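Local coordinates for uncharacterized HTH-type transcriptional regulator HI_0893 (Haemophilus influenzae, PDB 3QKX), which probably binds regulatory DNA as a TetR-family transcription factor, with an N-terminal helix-turn-helix domain and an all-helical C-terminal domain, at residues A[90-95]-A[151-156]. Sequence-based numbering, arbitrary orientation.
Sequences KNIWYF and LSLKTA. With SO4 (sulfate ion), chain F.
Ser152 O takes two donors from Thr155, its backbone N at 2.9 Å and its hydroxyl OG1, the latter approaching nearly in line with the carbonyl bond (162°). Trp89 NE1, from helix 81-98, donates to the same OG1, so the hydroxyl of buried Thr155 links this turn to helix 81-98. The turn leads into helix 154-165 of the all-helical C-terminal domain of a TetR-family regulator. Between residues 90-95 and 151-156 themselves no hydrogen bond forms, and the join is chiefly apolar. Ile92 serves it with both branches: chi1 of -65° sets CG2 opposite the backbone N and turns it to Ala156 CB, 3.9 Å away, while the CG1 arm runs out extended (chi2 179°) to place CD1 3.8 Å from CD1 of Leu153 and 4.0 Å from its CD2. Leu71 of helix 52-72 touches both Ile92 and Leu153, adding a third helix to this buried patch. Leu150 of the second subunit also packs on Thr155. Lys90 NZ makes a weak hydrogen bond to a sulfate, probably from the crystallisation liquor, which Arg86 NH2 also binds. The Trp93 ring meets helix 154-165 by its edge, with Ala156 O lying in the ring plane 3.9 Å from CE3.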
loop_
_atom_site.group_PDB
_atom_site.type_symbol
_atom_site.label_atom_id
_atom_site.label_comp_id
_atom_site.label_asym_id
_atom_site.label_seq_id
_atom_site.Cartn_x
_atom_site.Cartn_y
_atom_site.Cartn_z
ATOM N N LYS A 90 4.667 6.130 -15.701
ATOM C CA LYS A 90 5.793 5.334 -16.178
ATOM C C LYS A 90 7.036 5.586 -15.346
ATOM O O LYS A 90 7.815 4.654 -15.051
ATOM C CB LYS A 90 6.106 5.674 -17.638
ATOM C CG LYS A 90 5.029 5.277 -18.633
ATOM C CD LYS A 90 5.191 6.062 -19.909
ATOM C CE LYS A 90 6.006 5.303 -20.965
ATOM N NZ LYS A 90 6.180 6.107 -22.217
ATOM N N ASN A 91 7.244 6.846 -14.966
ATOM C CA ASN A 91 8.361 7.178 -14.093
ATOM C C ASN A 91 8.303 6.360 -12.815
ATOM O O ASN A 91 9.301 5.796 -12.411
ATOM C CB ASN A 91 8.364 8.643 -13.694
ATOM C CG ASN A 91 8.714 9.595 -14.844
ATOM O OD1 ASN A 91 9.308 9.210 -15.837
ATOM N ND2 ASN A 91 8.296 10.845 -14.702
ATOM N N ILE A 92 7.124 6.280 -12.195
ATOM C CA ILE A 92 6.980 5.533 -10.957
ATOM C C ILE A 92 7.163 4.051 -11.202
ATOM O O ILE A 92 7.847 3.384 -10.437
ATOM C CB ILE A 92 5.595 5.754 -10.305
ATOM C CG1 ILE A 92 5.432 7.205 -9.860
ATOM C CG2 ILE A 92 5.422 4.852 -9.097
ATOM C CD1 ILE A 92 4.031 7.498 -9.216
ATOM N N TRP A 93 6.543 3.546 -12.269
ATOM C CA TRP A 93 6.551 2.114 -12.593
ATOM C C TRP A 93 7.952 1.611 -12.828
ATOM O O TRP A 93 8.389 0.646 -12.191
ATOM C CB TRP A 93 5.685 1.844 -13.830
ATOM C CG TRP A 93 5.796 0.467 -14.356
ATOM C CD1 TRP A 93 6.503 0.056 -15.458
ATOM C CD2 TRP A 93 5.213 -0.706 -13.802
ATOM N NE1 TRP A 93 6.384 -1.293 -15.618
ATOM C CE2 TRP A 93 5.597 -1.790 -14.616
ATOM C CE3 TRP A 93 4.406 -0.951 -12.705
ATOM C CZ2 TRP A 93 5.204 -3.083 -14.357
ATOM C CZ3 TRP A 93 4.017 -2.262 -12.450
ATOM C CH2 TRP A 93 4.414 -3.297 -13.272
ATOM N N TYR A 94 8.667 2.278 -13.726
ATOM C CA TYR A 94 10.028 1.882 -14.048
ATOM C C TYR A 94 10.994 2.162 -12.919
ATOM O O TYR A 94 12.006 1.496 -12.833
ATOM C CB TYR A 94 10.518 2.560 -15.334
ATOM C CG TYR A 94 9.802 2.059 -16.561
ATOM C CD1 TYR A 94 9.911 0.725 -16.962
ATOM C CD2 TYR A 94 9.021 2.915 -17.327
ATOM C CE1 TYR A 94 9.244 0.257 -18.086
ATOM C CE2 TYR A 94 8.345 2.464 -18.437
ATOM C CZ TYR A 94 8.451 1.138 -18.816
ATOM O OH TYR A 94 7.766 0.719 -19.930
ATOM N N PHE A 95 10.710 3.153 -12.072
ATOM C CA PHE A 95 11.590 3.439 -10.938
ATOM C C PHE A 95 11.564 2.304 -9.932
ATOM O O PHE A 95 12.635 1.886 -9.440
ATOM C CB PHE A 95 11.212 4.735 -10.243
ATOM C CG PHE A 95 11.965 4.978 -8.971
ATOM C CD1 PHE A 95 13.260 5.450 -9.002
ATOM C CD2 PHE A 95 11.370 4.755 -7.733
ATOM C CE1 PHE A 95 13.956 5.687 -7.836
ATOM C CE2 PHE A 95 12.072 4.996 -6.559
ATOM C CZ PHE A 95 13.357 5.461 -6.618
ATOM N N LEU A 151 -6.831 7.667 -6.460
ATOM C CA LEU A 151 -7.649 7.138 -7.562
ATOM C C LEU A 151 -6.865 6.883 -8.854
ATOM O O LEU A 151 -7.395 6.239 -9.752
ATOM C CB LEU A 151 -8.812 8.095 -7.897
ATOM C CG LEU A 151 -9.958 8.253 -6.907
ATOM C CD1 LEU A 151 -10.952 9.289 -7.417
ATOM C CD2 LEU A 151 -10.676 6.937 -6.640
ATOM N N SER A 152 -5.639 7.397 -8.971
ATOM C CA SER A 152 -4.954 7.428 -10.277
ATOM C C SER A 152 -3.478 6.930 -10.209
ATOM O O SER A 152 -3.216 5.715 -10.365
ATOM C CB SER A 152 -5.053 8.818 -10.883
ATOM O OG SER A 152 -4.456 9.794 -10.041
ATOM N N LEU A 153 -2.532 7.825 -9.929
ATOM C CA LEU A 153 -1.123 7.429 -9.913
ATOM C C LEU A 153 -0.853 6.311 -8.939
ATOM O O LEU A 153 0.069 5.530 -9.143
ATOM C CB LEU A 153 -0.203 8.585 -9.543
ATOM C CG LEU A 153 0.458 9.335 -10.662
ATOM C CD1 LEU A 153 1.542 10.254 -10.068
ATOM C CD2 LEU A 153 1.033 8.363 -11.653
ATOM N N LYS A 154 -1.648 6.239 -7.874
ATOM C CA LYS A 154 -1.508 5.172 -6.894
ATOM C C LYS A 154 -1.456 3.804 -7.530
ATOM O O LYS A 154 -0.776 2.959 -7.003
ATOM C CB LYS A 154 -2.631 5.231 -5.876
ATOM C CG LYS A 154 -2.545 4.249 -4.721
ATOM C CD LYS A 154 -1.258 4.345 -3.948
ATOM C CE LYS A 154 -1.326 3.546 -2.656
ATOM N NZ LYS A 154 -0.032 3.554 -1.907
ATOM N N THR A 155 -2.162 3.593 -8.654
ATOM C CA THR A 155 -2.162 2.298 -9.355
ATOM C C THR A 155 -0.747 1.835 -9.740
ATOM O O THR A 155 -0.409 0.665 -9.602
ATOM C CB THR A 155 -3.033 2.330 -10.627
ATOM O OG1 THR A 155 -2.674 3.469 -11.442
ATOM C CG2 THR A 155 -4.533 2.375 -10.272
ATOM N N ALA A 156 0.090 2.781 -10.150
ATOM C CA ALA A 156 1.467 2.480 -10.508
ATOM C C ALA A 156 2.179 1.808 -9.356
ATOM O O ALA A 156 2.818 0.759 -9.544
ATOM C CB ALA A 156 2.176 3.701 -10.913
HETATM S S SO4 F . 5.585 7.002 -26.242
HETATM O O1 SO4 F . 6.176 8.185 -25.607
HETATM O O2 SO4 F . 4.159 7.205 -26.508
HETATM O O3 SO4 F . 5.780 5.844 -25.363
HETATM O O4 SO4 F . 6.242 6.733 -27.517
#